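Local coordinates for protein putative alpha/beta hydrolase (Desulfitobacterium hafniense, PDB 4RPC) that is a putative alpha/beta-fold hydrolase of unassigned substrate, which probably works through the nucleophile-and-triad chemistry usual in its family, at residues A[54-59]-A[71-76]; A[65-70]-A[95-100]. All blocks are in the same frame, centred on the assembly; numbering follows the deposited sequence.

Interaction 1: residues A[54-59]-A[71-76]; sequences PELEGH and EETAGK
The carboxylate of Glu57 is shared between Lys76 and Thr73 of helix 70-83, one oxygen to each. Glu57 OE2 forms a salt bridge with Lys76 NZ at 2.7 Å, the ammonium using the anti lone pair, the one turned from the other oxygen. Thr73 OG1 donates to Glu57 OE1, also at 2.7 Å, reaching it on the syn side but 35° out of the carboxylate plane. The glutamate's bend at its second torsion (chi2 84°) and the lysine's at its third bring carboxylate and ammonium together; Lys76 stands one turn after Thr73. Two bonds on separate oxygens limit the rotation of the carboxylate, and the lysine charge would probably favour its ionised form. Beside these two bonds the packing is light: Leu56 CD2 lies 4.1 Å from Thr73 CG2, the two side chains crossing at about a right angle. Glu57 is presented by a type II turn from Leu56 to His59, with Gly58 at the positive-phi position. His59 ND1 braces the turn, donating to Glu57 O at 2.8 Å from above the carbonyl plane, while one face of its ring takes Leu56 CB. The loop leaving strand 50-54 is thus joined to the first turns of helix 70-83, with Leu56 also resting on Leu97 of helix 97-108 and on His28.

Interaction 2: residues A[65-70]-A[95-100]; sequences EYMVSV and VSLGAS
Apolar contacts between Met67, Val70 and Leu97 carry this interface, and the two methyl groups of Leu97 divide the work. One meets the end of Met67, a selenomethionine here, the two side chains reaching toward each other tip to tip: Met67 SE lies 3.7 Å and Met67 CE 3.8 Å from Leu97 CD2. The other turns to Val70; Leu97 CD1 lies 3.8 Å from Val70 CG2 as the two side chains slide past each other in opposite directions. The fork of Leu97 can face both residues because its CG stands anti to the backbone N (chi1 177°), which carries the branch out toward residues 65-70.

Leu97 directly follows Ser96, the central residue of a Gly94-x-Ser96-x-Gly98 sequence that fits the nucleophile elbow of alpha/beta hydrolases, the tight turn between strand 88-95 and helix 97-108. Ser96 has the positive phi (62°) usual for such a nucleophile, and its OG makes a weak hydrogen bond to His241 NE2, consistent with a catalytic triad completed by Glu213.

The second kind of contact sets a methyl group against backbone: Val70 CG1 rests 3.5 Å from Ser100 O, one turn along from Leu97. A looser touch between side chains accompanies it, Val70 CG2 lying 4.1 Å from Ser100 CB. With both methyl branches gone, as in an alanine here, a gap is likely to open beside Leu97 CD1 and Ser100.

The polar contact of the loop is local: Ser69 is the N-cap of helix 70-83, its OG accepting from Glu72 N. Helix 179-191 also touches this cluster, Ala185 meeting Met67 and Ala189 meeting Leu97.

From strand 50-54 the chain first enters residues 54-59, runs on through 65-70 and begins helix 70-83, where 71-76 returns to the first segment and interaction 1 closes a short loop. After that helix and strand 88-95, residues 95-100 come back to 65-70, and interaction 2 closes a longer one. The segments alternate, so the loops cross rather than nest, and 65-70 lies inside the first while opening the second. Met67 joins them, its CG packing 3.2 Å from Glu57 OE1. Together they tie the loop after strand 50-54, the start of helix 70-83 and the probable nucleophile elbow.

Interaction 1: residues A[54-59]-A[71-76]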
loop_
_atom_site.group_PDB
_atom_site.type_symbol
_atom_site.label_atom_id
_atom_site.label_comp_id
_atom_site.label_asym_id
_atom_site.label_seq_id
_atom_site.Cartn_x
_atom_site.Cartn_y
_atom_site.Cartn_z
ATOM N N PRO A 54 2.624 -2.329 9.998
ATOM C CA PRO A 54 3.659 -1.352 10.290
ATOM C C PRO A 54 3.182 0.105 10.216
ATOM O O PRO A 54 2.180 0.400 9.595
ATOM C CB PRO A 54 4.679 -1.600 9.173
ATOM C CG PRO A 54 3.942 -2.333 8.099
ATOM C CD PRO A 54 2.944 -3.153 8.833
ATOM N N GLU A 55 3.917 1.018 10.832
ATOM C CA GLU A 55 3.815 2.445 10.512
ATOM C C GLU A 55 4.912 2.813 9.549
ATOM O O GLU A 55 6.073 2.535 9.807
ATOM C CB GLU A 55 4.064 3.245 11.758
ATOM C CG GLU A 55 3.051 2.997 12.818
ATOM C CD GLU A 55 3.322 3.789 14.085
ATOM O OE1 GLU A 55 4.346 4.557 14.164
ATOM O OE2 GLU A 55 2.489 3.593 14.990
ATOM N N LEU A 56 4.583 3.394 8.418
ATOM C CA LEU A 56 5.619 3.940 7.555
ATOM C C LEU A 56 6.328 5.056 8.320
ATOM O O LEU A 56 5.732 5.744 9.150
ATOM C CB LEU A 56 5.018 4.486 6.261
ATOM C CG LEU A 56 4.378 3.500 5.275
ATOM C CD1 LEU A 56 3.974 4.262 4.020
ATOM C CD2 LEU A 56 5.393 2.472 4.907
ATOM N N GLU A 57 7.619 5.202 8.080
ATOM C CA GLU A 57 8.383 6.258 8.735
ATOM C C GLU A 57 7.689 7.598 8.698
ATOM O O GLU A 57 7.154 8.020 7.688
ATOM C CB GLU A 57 9.788 6.383 8.148
ATOM C CG GLU A 57 10.689 5.192 8.497
ATOM C CD GLU A 57 10.518 3.976 7.567
ATOM O OE1 GLU A 57 9.630 3.994 6.701
ATOM O OE2 GLU A 57 11.330 3.012 7.677
ATOM N N GLY A 58 7.728 8.269 9.839
ATOM C CA GLY A 58 7.098 9.580 10.031
ATOM C C GLY A 58 5.566 9.631 10.104
ATOM O O GLY A 58 5.023 10.723 10.311
ATOM N N HIS A 59 4.865 8.483 9.963
ATOM C CA HIS A 59 3.431 8.465 10.013
ATOM C C HIS A 59 2.893 8.160 11.432
ATOM O O HIS A 59 2.224 7.128 11.710
ATOM C CB HIS A 59 2.921 7.480 8.985
ATOM C CG HIS A 59 3.130 7.972 7.584
ATOM N ND1 HIS A 59 4.388 8.267 7.101
ATOM C CD2 HIS A 59 2.262 8.262 6.591
ATOM C CE1 HIS A 59 4.279 8.767 5.886
ATOM N NE2 HIS A 59 3.007 8.743 5.539
ATOM N N GLU A 71 13.302 0.485 -0.458
ATOM C CA GLU A 71 14.275 -0.576 -0.060
ATOM C C GLU A 71 14.632 -0.553 1.458
ATOM O O GLU A 71 14.745 -1.604 2.130
ATOM C CB GLU A 71 15.596 -0.484 -0.871
ATOM C CG GLU A 71 15.464 -0.797 -2.373
ATOM C CD GLU A 71 14.947 0.370 -3.225
ATOM O OE1 GLU A 71 14.601 1.459 -2.700
ATOM O OE2 GLU A 71 14.864 0.195 -4.457
ATOM N N GLU A 72 14.904 0.632 1.978
ATOM C CA GLU A 72 15.287 0.710 3.377
ATOM C C GLU A 72 14.073 0.415 4.305
ATOM O O GLU A 72 14.184 -0.325 5.278
ATOM C CB GLU A 72 15.929 2.037 3.652
ATOM C CG GLU A 72 16.713 2.039 4.953
ATOM C CD GLU A 72 17.687 3.218 5.028
ATOM O OE1 GLU A 72 18.479 3.393 4.054
ATOM O OE2 GLU A 72 17.634 3.950 6.048
ATOM N N THR A 73 12.906 0.886 3.939
ATOM C CA THR A 73 11.688 0.586 4.694
ATOM C C THR A 73 11.396 -0.931 4.687
ATOM O O THR A 73 11.190 -1.571 5.751
ATOM C CB THR A 73 10.544 1.455 4.131
ATOM O OG1 THR A 73 10.789 2.803 4.523
ATOM C CG2 THR A 73 9.180 1.012 4.618
ATOM N N ALA A 74 11.504 -1.554 3.517
ATOM C CA ALA A 74 11.325 -3.012 3.397
ATOM C C ALA A 74 12.356 -3.746 4.257
ATOM O O ALA A 74 11.984 -4.614 5.057
ATOM C CB ALA A 74 11.400 -3.460 1.942
ATOM N N GLY A 75 13.625 -3.351 4.160
ATOM C CA GLY A 75 14.690 -3.947 4.990
ATOM C C GLY A 75 14.388 -3.826 6.474
ATOM O O GLY A 75 14.366 -4.808 7.222
ATOM N N LYS A 76 14.090 -2.626 6.929
ATOM C CA LYS A 76 13.725 -2.471 8.358
ATOM C C LYS A 76 12.527 -3.311 8.817
ATOM O O LYS A 76 12.500 -3.844 9.920
ATOM C CB LYS A 76 13.568 -0.987 8.651
ATOM C CG LYS A 76 14.971 -0.337 8.679
ATOM C CD LYS A 76 14.876 1.147 8.587
ATOM C CE LYS A 76 14.109 1.713 9.776
ATOM N NZ LYS A 76 13.444 2.957 9.316
#

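Interaction 2: residues A[65-70]-A[95-100]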
loop_
_atom_site.group_PDB
_atom_site.type_symbol
_atom_site.label_atom_id
_atom_site.label_comp_id
_atom_site.label_asym_id
_atom_site.label_seq_id
_atom_site.Cartn_x
_atom_site.Cartn_y
_atom_site.Cartn_z
ATOM N N GLU A 65 11.742 10.241 12.635
ATOM C CA GLU A 65 12.427 10.132 11.364
ATOM C C GLU A 65 11.465 10.100 10.194
ATOM O O GLU A 65 10.264 10.009 10.359
ATOM C CB GLU A 65 13.295 8.873 11.333
ATOM C CG GLU A 65 12.468 7.615 11.094
ATOM C CD GLU A 65 13.214 6.323 11.434
ATOM O OE1 GLU A 65 14.242 5.959 10.769
ATOM O OE2 GLU A 65 12.762 5.685 12.405
ATOM N N TYR A 66 12.033 10.121 9.000
ATOM C CA TYR A 66 11.269 10.153 7.788
ATOM C C TYR A 66 11.802 9.063 6.889
ATOM O O TYR A 66 12.916 8.568 7.077
ATOM C CB TYR A 66 11.460 11.497 7.080
ATOM C CG TYR A 66 11.106 12.742 7.900
ATOM C CD1 TYR A 66 9.868 12.868 8.516
ATOM C CD2 TYR A 66 11.997 13.796 7.999
ATOM C CE1 TYR A 66 9.522 14.019 9.178
ATOM C CE2 TYR A 66 11.675 14.940 8.696
ATOM C CZ TYR A 66 10.444 15.050 9.283
ATOM O OH TYR A 66 10.126 16.198 10.002
HETATM N N MSE A 67 11.000 8.731 5.894
HETATM C CA MSE A 67 11.264 7.652 4.975
HETATM C C MSE A 67 12.431 8.015 4.085
HETATM O O MSE A 67 12.557 9.146 3.688
HETATM C CB MSE A 67 10.067 7.430 4.074
HETATM C CG MSE A 67 9.683 5.981 4.205
HETATM SE SE MSE A 67 8.256 5.450 2.979
HETATM C CE MSE A 67 6.986 6.466 3.946
ATOM N N VAL A 68 13.269 7.032 3.778
ATOM C CA VAL A 68 14.407 7.192 2.876
ATOM C C VAL A 68 14.147 6.493 1.538
ATOM O O VAL A 68 14.338 7.065 0.511
ATOM C CB VAL A 68 15.708 6.639 3.485
ATOM C CG1 VAL A 68 16.896 6.884 2.557
ATOM C CG2 VAL A 68 16.016 7.327 4.808
ATOM N N SER A 69 13.718 5.251 1.557
ATOM C CA SER A 69 13.421 4.561 0.340
ATOM C C SER A 69 12.549 3.339 0.622
ATOM O O SER A 69 12.461 2.823 1.725
ATOM C CB SER A 69 14.730 4.067 -0.299
ATOM O OG SER A 69 15.336 3.171 0.604
ATOM N N VAL A 70 11.933 2.854 -0.431
ATOM C CA VAL A 70 11.173 1.661 -0.339
ATOM C C VAL A 70 12.094 0.586 0.114
ATOM O O VAL A 70 11.703 -0.192 0.969
ATOM C CB VAL A 70 10.516 1.283 -1.692
ATOM C CG1 VAL A 70 9.905 -0.104 -1.627
ATOM C CG2 VAL A 70 9.513 2.314 -2.130
ATOM N N VAL A 95 -1.350 -0.990 0.087
ATOM C CA VAL A 95 -2.070 -0.008 -0.684
ATOM C C VAL A 95 -1.120 1.103 -1.028
ATOM O O VAL A 95 -0.423 1.635 -0.167
ATOM C CB VAL A 95 -3.347 0.517 0.035
ATOM C CG1 VAL A 95 -3.004 1.204 1.340
ATOM C CG2 VAL A 95 -4.109 1.489 -0.885
ATOM N N SER A 96 -1.081 1.417 -2.316
ATOM C CA SER A 96 -0.306 2.512 -2.866
ATOM C C SER A 96 1.178 2.294 -2.612
ATOM O O SER A 96 1.717 1.249 -2.984
ATOM C CB SER A 96 -0.840 3.842 -2.276
ATOM O OG SER A 96 -0.594 4.920 -3.184
ATOM N N LEU A 97 1.860 3.250 -1.998
ATOM C CA LEU A 97 3.244 3.004 -1.624
ATOM C C LEU A 97 3.420 1.681 -0.888
ATOM O O LEU A 97 4.446 1.034 -1.026
ATOM C CB LEU A 97 3.710 4.078 -0.693
ATOM C CG LEU A 97 5.119 3.958 -0.143
ATOM C CD1 LEU A 97 6.141 3.831 -1.244
ATOM C CD2 LEU A 97 5.367 5.207 0.724
ATOM N N GLY A 98 2.420 1.303 -0.109
ATOM C CA GLY A 98 2.519 0.115 0.663
ATOM C C GLY A 98 2.623 -1.104 -0.247
ATOM O O GLY A 98 3.171 -2.101 0.171
ATOM N N ALA A 99 2.116 -1.014 -1.486
ATOM C CA ALA A 99 2.237 -2.137 -2.420
ATOM C C ALA A 99 3.683 -2.259 -2.903
ATOM O O ALA A 99 4.138 -3.332 -3.258
ATOM C CB ALA A 99 1.325 -1.936 -3.621
ATOM N N SER A 100 4.385 -1.126 -2.983
ATOM C CA SER A 100 5.778 -1.147 -3.417
ATOM C C SER A 100 6.614 -1.739 -2.322
ATOM O O SER A 100 7.497 -2.511 -2.603
ATOM C CB SER A 100 6.311 0.261 -3.744
ATOM O OG SER A 100 5.593 0.778 -4.789
#